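Local coordinates for phosphoribosylamine--glycine ligase (Thermotoga maritima, PDB 1VKZ), which catalyses the ATP-dependent joining of glycine to 5-phospho-beta-D-ribosylamine, giving glycinamide ribonucleotide in the de novo purine pathway, at residues Pro96-Lys107 / Ile283-Gly291; Leu192-Val203 / Tyr266-His277. One frame throughout, in Å; residues are numbered along the deposited sequence.

Interaction 1 of 2, residues Pro96-Lys107 / Ile283-Gly291; sequences PVKEVARLEGSK and ILEYNVRLG
K107 NZ is gripped by two partners: E285 OE1, 2.6 Å away in a salt bridge, and a water that accepts from it. The contact lays helix 98-105, with the turn into the next helix, against strand 280-287, an outermost strand of an antiparallel sheet in the ATP-grasp domain; helix 98-105 and strand segment 283-287 run roughly antiparallel, at 144°. A lysine suits this place because its long chain spans the gap, with a bend at the last torsion folding NZ back to reach the glutamate oxygen from above the carboxylate plane. E285 and N287 are predicted magnesium ligands, so the ammonium meets a residue of the probable metal site. A classic beta bulge, L284 and E285 both facing G273, interrupts the regular strand here.

E104 carries the middle of the interface. Its CG stands opposite the backbone N (chi1 -175°) and the chain runs on extended, driving the carboxylate past N287 CA to the point where the strand ends. There OE1 accepts from V288 N (2.9 Å) through its anti lone pair, while OE2 makes a long salt bridge to R289 NH2 at 3.6 Å, the two flat groups turned 71° apart. With an alanine here, the V288 N-H would probably be left without its acceptor and the R289 guanidinium without this carboxylate.

Apolar groups close both flanks. V288, compact and branched, sets CB 3.9 Å from P96 CG and CG2 near A101 CB, where a small residue lets the helix come close. At the other end L103 CD2 lies 4.0 Å from Y286 CD2; the tyrosine hydroxyl bonds outward to T255. Between the backbones a second water bridges L103 O and Y286 N, accepting from the latter at 3.2 Å.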
# COMPACT_ATOMS: atom_id res chain seq x y z
N PRO A 96 3.85 -4.22 13.07
CA PRO A 96 4.76 -3.66 14.05
C PRO A 96 4.06 -2.84 15.12
O PRO A 96 2.97 -2.30 14.86
CB PRO A 96 5.66 -2.78 13.18
CG PRO A 96 4.83 -2.38 12.09
CD PRO A 96 3.95 -3.52 11.77
N VAL A 97 4.68 -2.72 16.29
CA VAL A 97 4.20 -1.80 17.34
C VAL A 97 4.21 -0.34 16.91
O VAL A 97 4.88 -0.00 15.95
CB VAL A 97 5.01 -1.93 18.66
CG1 VAL A 97 4.93 -3.35 19.22
CG2 VAL A 97 6.46 -1.52 18.49
N LYS A 98 3.47 0.51 17.62
CA LYS A 98 3.35 1.95 17.32
C LYS A 98 4.69 2.63 17.06
O LYS A 98 4.83 3.45 16.12
CB LYS A 98 2.74 2.70 18.49
CG LYS A 98 1.26 2.55 18.70
CD LYS A 98 0.65 3.74 19.56
CE LYS A 98 1.36 3.99 20.92
NZ LYS A 98 0.94 3.08 22.06
N GLU A 99 5.66 2.33 17.93
CA GLU A 99 6.96 2.97 17.86
C GLU A 99 7.65 2.69 16.53
O GLU A 99 8.35 3.53 16.03
CB GLU A 99 7.85 2.51 19.02
CG GLU A 99 7.38 3.01 20.39
CD GLU A 99 6.45 2.03 21.16
OE1 GLU A 99 5.78 1.13 20.57
OE2 GLU A 99 6.39 2.18 22.40
N VAL A 100 7.45 1.51 15.98
CA VAL A 100 8.14 1.11 14.76
C VAL A 100 7.38 1.69 13.58
O VAL A 100 8.00 2.12 12.60
CB VAL A 100 8.21 -0.42 14.59
CG1 VAL A 100 8.87 -0.76 13.30
CG2 VAL A 100 8.97 -1.04 15.71
N ALA A 101 6.05 1.72 13.72
CA ALA A 101 5.16 2.27 12.70
C ALA A 101 5.28 3.80 12.52
O ALA A 101 4.75 4.32 11.53
CB ALA A 101 3.70 1.88 12.99
N ARG A 102 5.96 4.49 13.44
CA ARG A 102 6.43 5.88 13.20
C ARG A 102 7.25 6.02 11.93
O ARG A 102 7.41 7.11 11.38
CB ARG A 102 7.35 6.36 14.30
CG ARG A 102 6.82 6.45 15.63
CD ARG A 102 7.81 7.13 16.55
NE ARG A 102 7.76 8.59 16.39
CZ ARG A 102 8.71 9.44 16.78
NH1 ARG A 102 9.83 9.00 17.35
NH2 ARG A 102 8.54 10.74 16.57
N LEU A 103 7.84 4.92 11.48
CA LEU A 103 8.53 4.90 10.23
C LEU A 103 7.60 5.32 9.11
O LEU A 103 8.06 5.99 8.18
CB LEU A 103 9.09 3.51 9.96
CG LEU A 103 10.29 3.08 10.76
CD1 LEU A 103 10.70 1.71 10.27
CD2 LEU A 103 11.46 4.03 10.62
N GLU A 104 6.31 4.90 9.17
CA GLU A 104 5.30 5.36 8.22
C GLU A 104 4.60 6.60 8.74
O GLU A 104 4.31 7.50 7.98
CB GLU A 104 4.25 4.29 7.85
CG GLU A 104 3.28 4.78 6.75
CD GLU A 104 2.13 3.81 6.33
OE1 GLU A 104 2.24 2.56 6.33
OE2 GLU A 104 1.07 4.35 5.93
N GLY A 105 4.35 6.65 10.04
CA GLY A 105 3.49 7.69 10.64
C GLY A 105 4.06 9.10 10.75
O GLY A 105 3.30 10.06 10.79
N SER A 106 5.37 9.18 10.86
CA SER A 106 6.11 10.41 10.94
C SER A 106 7.20 10.39 9.88
O SER A 106 8.24 9.74 10.06
CB SER A 106 6.77 10.53 12.30
OG SER A 106 7.56 11.72 12.37
N LYS A 107 6.95 11.09 8.77
CA LYS A 107 7.91 11.18 7.72
C LYS A 107 9.19 11.88 8.18
O LYS A 107 10.25 11.60 7.67
CB LYS A 107 7.29 11.86 6.51
CG LYS A 107 6.37 10.95 5.74
CD LYS A 107 5.89 11.58 4.42
CE LYS A 107 4.93 10.65 3.65
NZ LYS A 107 5.69 9.53 3.02
N ILE A 283 15.22 5.44 -0.68
CA ILE A 283 13.95 5.29 0.01
C ILE A 283 13.22 6.60 0.08
O ILE A 283 13.67 7.52 0.77
CB ILE A 283 14.12 4.73 1.43
CG1 ILE A 283 14.77 3.35 1.35
CG2 ILE A 283 12.77 4.67 2.12
CD1 ILE A 283 14.99 2.68 2.66
N LEU A 284 12.09 6.66 -0.63
CA LEU A 284 11.18 7.80 -0.63
C LEU A 284 10.29 7.82 0.56
O LEU A 284 9.87 8.89 0.98
CB LEU A 284 10.30 7.77 -1.88
CG LEU A 284 11.07 7.90 -3.18
CD1 LEU A 284 10.10 7.95 -4.33
CD2 LEU A 284 11.95 9.11 -3.13
N GLU A 285 9.97 6.63 1.08
CA GLU A 285 9.12 6.48 2.23
C GLU A 285 9.00 5.03 2.60
O GLU A 285 9.25 4.14 1.81
CB GLU A 285 7.72 7.06 1.99
CG GLU A 285 6.87 6.24 1.06
CD GLU A 285 5.56 6.90 0.69
OE1 GLU A 285 5.38 8.13 0.90
OE2 GLU A 285 4.72 6.15 0.16
N TYR A 286 8.63 4.82 3.85
CA TYR A 286 8.34 3.52 4.44
C TYR A 286 6.82 3.43 4.61
O TYR A 286 6.17 4.38 5.03
CB TYR A 286 8.98 3.45 5.82
CG TYR A 286 10.47 3.28 5.88
CD1 TYR A 286 11.10 2.23 5.24
CD2 TYR A 286 11.25 4.14 6.64
CE1 TYR A 286 12.48 2.08 5.30
CE2 TYR A 286 12.61 3.98 6.73
CZ TYR A 286 13.21 2.97 6.06
OH TYR A 286 14.55 2.80 6.18
N ASN A 287 6.25 2.28 4.25
CA ASN A 287 4.92 1.92 4.70
C ASN A 287 5.03 0.61 5.44
O ASN A 287 5.90 -0.20 5.17
CB ASN A 287 3.94 1.85 3.52
CG ASN A 287 3.72 3.21 2.85
OD1 ASN A 287 4.28 4.26 3.29
ND2 ASN A 287 2.89 3.23 1.80
N VAL A 288 4.18 0.43 6.43
CA VAL A 288 4.27 -0.75 7.32
C VAL A 288 3.16 -1.71 7.04
O VAL A 288 2.65 -2.35 7.94
CB VAL A 288 4.26 -0.36 8.81
CG1 VAL A 288 5.55 0.41 9.15
CG2 VAL A 288 3.02 0.43 9.15
N ARG A 289 2.77 -1.80 5.79
CA ARG A 289 1.84 -2.78 5.34
C ARG A 289 1.99 -2.85 3.81
O ARG A 289 2.70 -2.06 3.22
CB ARG A 289 0.43 -2.41 5.76
CG ARG A 289 0.09 -0.94 5.62
CD ARG A 289 0.11 -0.42 4.20
NE ARG A 289 -0.18 1.01 4.11
CZ ARG A 289 -0.29 1.69 2.97
NH1 ARG A 289 -0.16 1.08 1.79
NH2 ARG A 289 -0.55 2.99 3.00
N LEU A 290 1.30 -3.78 3.18
CA LEU A 290 1.47 -3.98 1.75
C LEU A 290 0.59 -3.00 1.05
O LEU A 290 -0.39 -2.57 1.65
CB LEU A 290 1.03 -5.38 1.38
CG LEU A 290 1.80 -6.48 2.08
CD1 LEU A 290 1.08 -7.78 1.81
CD2 LEU A 290 3.24 -6.47 1.60
N GLY A 291 0.93 -2.69 -0.20
CA GLY A 291 0.11 -1.80 -1.04
C GLY A 291 -1.21 -2.37 -1.60
O GLY A 291 -1.46 -3.58 -1.54
O HOH W 1 7.97 7.18 5.86
O HOH W 2 4.92 7.38 4.95

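Interaction 2 of 2, residues Leu192-Val203 / Tyr266-His277; sequences LAGNELSAMAVV and YRGFLYLGLMLH
Strands 195-203 and 269-277 run antiparallel at 148° as the central pair of a four-stranded sheet. Hydrogen-bonded pairs from N195-L276 to V203-G268 are interleaved with non-hydrogen-bonded ones such as E196-M275 and M200-Y271. The bond from L272 N to A199 O is almost linear, with an N-H...O angle of 177°. G268, where the chain turns a corner, and G194 adopt backbone angles that would jam a CB against the preceding carbonyl.

On one face, A199 is small enough for L274 CD1 to settle 3.7 Å from its CB, and L197 CD2 meets L276 CD1; helix 242-261 covers L270, L272 and L274. On the other, selenomethionine M200 bends at chi3, bringing CE to 3.4 Å from Y271 CD2 with SE at the ring edge, a Met-aromatic contact. Just before strand 195-203, L192 CD2 lies over a face of the H277 imidazole (CH-pi), whose ND1 gives a weak bond to A193 O at 2.7 Å. V203 CG1 comes 3.4 Å from Y266 CD1 at the far end.

Main-chain bonds set the register; the L197/A199/L272/L274 face is apolar, the E196/S198/M200/Y271 face mixed. Residues 192-198 fall in the predicted ATP-binding region, and Y271 approaches N287, a predicted magnesium ligand.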
# COMPACT_ATOMS: atom_id res chain seq x y z
N LEU A 192 14.68 13.73 -6.74
CA LEU A 192 15.54 12.75 -7.38
C LEU A 192 14.99 12.38 -8.75
O LEU A 192 13.92 11.78 -8.87
CB LEU A 192 15.61 11.49 -6.50
CG LEU A 192 16.28 11.72 -5.15
CD1 LEU A 192 16.20 10.49 -4.18
CD2 LEU A 192 17.71 12.15 -5.35
N ALA A 193 15.71 12.74 -9.80
CA ALA A 193 15.45 12.16 -11.09
C ALA A 193 15.51 10.65 -10.93
O ALA A 193 16.34 10.12 -10.18
CB ALA A 193 16.45 12.62 -12.07
N GLY A 194 14.59 9.95 -11.60
CA GLY A 194 14.67 8.50 -11.70
C GLY A 194 13.38 7.80 -12.03
O GLY A 194 12.35 8.44 -12.27
N ASN A 195 13.44 6.47 -11.99
CA ASN A 195 12.27 5.62 -12.10
C ASN A 195 11.86 5.14 -10.72
O ASN A 195 12.66 4.58 -9.99
CB ASN A 195 12.59 4.43 -12.99
CG ASN A 195 13.33 4.84 -14.25
OD1 ASN A 195 13.09 5.91 -14.81
ND2 ASN A 195 14.26 3.99 -14.69
N GLU A 196 10.61 5.38 -10.38
CA GLU A 196 10.08 5.03 -9.09
C GLU A 196 9.78 3.55 -9.07
O GLU A 196 9.51 2.95 -10.10
CB GLU A 196 8.83 5.86 -8.76
CG GLU A 196 8.50 5.81 -7.27
CD GLU A 196 7.39 6.75 -6.84
OE1 GLU A 196 7.41 7.93 -7.25
OE2 GLU A 196 6.52 6.28 -6.06
N LEU A 197 9.83 2.97 -7.87
CA LEU A 197 9.72 1.53 -7.67
C LEU A 197 9.40 1.19 -6.21
O LEU A 197 9.89 1.81 -5.29
CB LEU A 197 11.03 0.87 -8.06
CG LEU A 197 11.20 -0.63 -7.84
CD1 LEU A 197 10.28 -1.46 -8.77
CD2 LEU A 197 12.67 -0.98 -8.07
N SER A 198 8.60 0.17 -6.00
CA SER A 198 8.22 -0.21 -4.66
C SER A 198 8.87 -1.54 -4.37
O SER A 198 9.07 -2.33 -5.29
CB SER A 198 6.70 -0.31 -4.51
OG SER A 198 6.19 -1.57 -4.94
N ALA A 199 9.22 -1.77 -3.12
CA ALA A 199 9.65 -3.07 -2.69
C ALA A 199 8.94 -3.43 -1.37
O ALA A 199 8.76 -2.60 -0.52
CB ALA A 199 11.12 -3.08 -2.57
N MSE A 200 8.51 -4.67 -1.26
CA MSE A 200 7.69 -5.15 -0.16
C MSE A 200 8.27 -6.42 0.39
O MSE A 200 8.72 -7.31 -0.34
CB MSE A 200 6.27 -5.45 -0.65
CG MSE A 200 5.23 -4.40 -0.29
SE MSE A 200 3.75 -4.32 -1.63
CE MSE A 200 4.81 -3.16 -2.94
N ALA A 201 8.21 -6.55 1.69
CA ALA A 201 8.70 -7.76 2.30
C ALA A 201 7.83 -8.21 3.48
O ALA A 201 7.21 -7.39 4.20
CB ALA A 201 10.14 -7.55 2.73
N VAL A 202 7.81 -9.53 3.66
CA VAL A 202 7.34 -10.15 4.90
C VAL A 202 8.56 -10.22 5.79
O VAL A 202 9.62 -10.63 5.35
CB VAL A 202 6.75 -11.57 4.69
CG1 VAL A 202 6.03 -12.01 5.92
CG2 VAL A 202 5.78 -11.60 3.51
N VAL A 203 8.38 -9.82 7.03
CA VAL A 203 9.46 -9.52 7.95
C VAL A 203 9.19 -10.13 9.35
O VAL A 203 8.07 -10.10 9.85
CB VAL A 203 9.62 -8.01 8.12
CG1 VAL A 203 10.67 -7.71 9.19
CG2 VAL A 203 10.00 -7.33 6.80
N TYR A 266 10.76 -5.71 14.29
CA TYR A 266 9.76 -5.51 13.25
C TYR A 266 9.16 -6.84 12.91
O TYR A 266 9.88 -7.78 12.58
CB TYR A 266 10.37 -4.92 12.01
CG TYR A 266 9.36 -4.38 11.06
CD1 TYR A 266 8.56 -5.22 10.29
CD2 TYR A 266 9.24 -3.02 10.87
CE1 TYR A 266 7.63 -4.69 9.38
CE2 TYR A 266 8.32 -2.50 9.98
CZ TYR A 266 7.53 -3.35 9.25
OH TYR A 266 6.64 -2.79 8.39
N ARG A 267 7.83 -6.91 13.01
CA ARG A 267 7.07 -8.09 12.66
C ARG A 267 6.02 -7.59 11.71
O ARG A 267 5.35 -6.61 12.01
CB ARG A 267 6.38 -8.64 13.91
CG ARG A 267 7.27 -8.73 15.15
CD ARG A 267 6.86 -9.83 16.12
NE ARG A 267 7.03 -11.12 15.44
CZ ARG A 267 6.07 -11.97 15.14
NH1 ARG A 267 4.80 -11.78 15.47
NH2 ARG A 267 6.40 -13.07 14.50
N GLY A 268 5.85 -8.26 10.58
CA GLY A 268 4.78 -7.90 9.65
C GLY A 268 5.24 -7.70 8.23
O GLY A 268 6.04 -8.44 7.73
N PHE A 269 4.69 -6.69 7.58
CA PHE A 269 5.00 -6.41 6.21
C PHE A 269 5.69 -5.06 6.19
O PHE A 269 5.26 -4.13 6.88
CB PHE A 269 3.72 -6.33 5.35
CG PHE A 269 2.86 -7.52 5.46
CD1 PHE A 269 3.14 -8.64 4.73
CD2 PHE A 269 1.80 -7.55 6.32
CE1 PHE A 269 2.37 -9.72 4.83
CE2 PHE A 269 1.05 -8.64 6.44
CZ PHE A 269 1.33 -9.73 5.69
N LEU A 270 6.71 -4.93 5.36
CA LEU A 270 7.43 -3.66 5.22
C LEU A 270 7.49 -3.30 3.77
O LEU A 270 7.99 -4.05 2.95
CB LEU A 270 8.84 -3.76 5.80
CG LEU A 270 9.71 -2.51 5.55
CD1 LEU A 270 9.04 -1.21 6.08
CD2 LEU A 270 11.06 -2.71 6.17
N TYR A 271 7.04 -2.09 3.46
CA TYR A 271 7.00 -1.57 2.10
C TYR A 271 8.00 -0.42 2.01
O TYR A 271 8.04 0.46 2.90
CB TYR A 271 5.57 -1.13 1.76
CG TYR A 271 5.39 -0.29 0.54
CD1 TYR A 271 5.84 1.02 0.50
CD2 TYR A 271 4.69 -0.77 -0.55
CE1 TYR A 271 5.63 1.80 -0.62
CE2 TYR A 271 4.49 -0.01 -1.69
CZ TYR A 271 4.96 1.27 -1.71
OH TYR A 271 4.78 2.04 -2.84
N LEU A 272 8.84 -0.46 0.96
CA LEU A 272 9.74 0.62 0.61
C LEU A 272 9.27 1.23 -0.68
O LEU A 272 9.17 0.55 -1.68
CB LEU A 272 11.15 0.07 0.40
CG LEU A 272 11.81 -0.76 1.48
CD1 LEU A 272 13.28 -0.97 1.17
CD2 LEU A 272 11.65 -0.12 2.81
N GLY A 273 8.97 2.51 -0.68
CA GLY A 273 8.76 3.23 -1.94
C GLY A 273 10.11 3.76 -2.32
O GLY A 273 10.71 4.51 -1.53
N LEU A 274 10.60 3.37 -3.49
CA LEU A 274 11.98 3.66 -3.88
C LEU A 274 12.02 4.52 -5.12
O LEU A 274 11.03 4.73 -5.79
CB LEU A 274 12.75 2.39 -4.12
CG LEU A 274 12.79 1.44 -2.92
CD1 LEU A 274 13.08 -0.02 -3.36
CD2 LEU A 274 13.80 1.90 -1.89
N MSE A 275 13.20 5.04 -5.38
CA MSE A 275 13.53 5.81 -6.55
C MSE A 275 14.90 5.30 -6.99
O MSE A 275 15.88 5.42 -6.25
CB MSE A 275 13.61 7.30 -6.19
CG MSE A 275 13.87 8.20 -7.37
SE MSE A 275 12.46 7.99 -8.70
CE MSE A 275 11.14 9.34 -7.95
N LEU A 276 14.97 4.73 -8.19
CA LEU A 276 16.25 4.33 -8.74
C LEU A 276 16.80 5.55 -9.38
O LEU A 276 16.20 6.09 -10.28
CB LEU A 276 16.09 3.18 -9.75
CG LEU A 276 15.44 1.92 -9.12
CD1 LEU A 276 15.18 0.85 -10.17
CD2 LEU A 276 16.27 1.35 -7.94
N HIS A 277 17.93 6.01 -8.85
CA HIS A 277 18.56 7.24 -9.25
C HIS A 277 20.06 7.00 -9.35
O HIS A 277 20.68 6.56 -8.39
CB HIS A 277 18.24 8.31 -8.22
CG HIS A 277 19.02 9.57 -8.40
ND1 HIS A 277 18.93 10.35 -9.53
CD2 HIS A 277 19.90 10.19 -7.58
CE1 HIS A 277 19.73 11.39 -9.41
NE2 HIS A 277 20.32 11.33 -8.23

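After the N-terminal parallel sheet, the chain lays down helix 98-105, then the segment 192-203, whose strand waits for its partner at 266-277; interaction 2 closes that shorter loop, which includes helix 242-261. The chain then turns back after H277 into strand 280-287, and only there does interaction 1 close the longer loop that encloses the other. The two contacts share a sheet: strands 269-277 and 280-287 are neighbours, probably hydrogen-bonded through Y271 N and N287 O, 2.8 Å apart. V288 and V100 both pack on Y266, so one aromatic side chain belongs to both neighbourhoods. Interaction 1 holds helix 98-105 against the edge strand 280-287, and interaction 2 joins the two central strands of the same sheet.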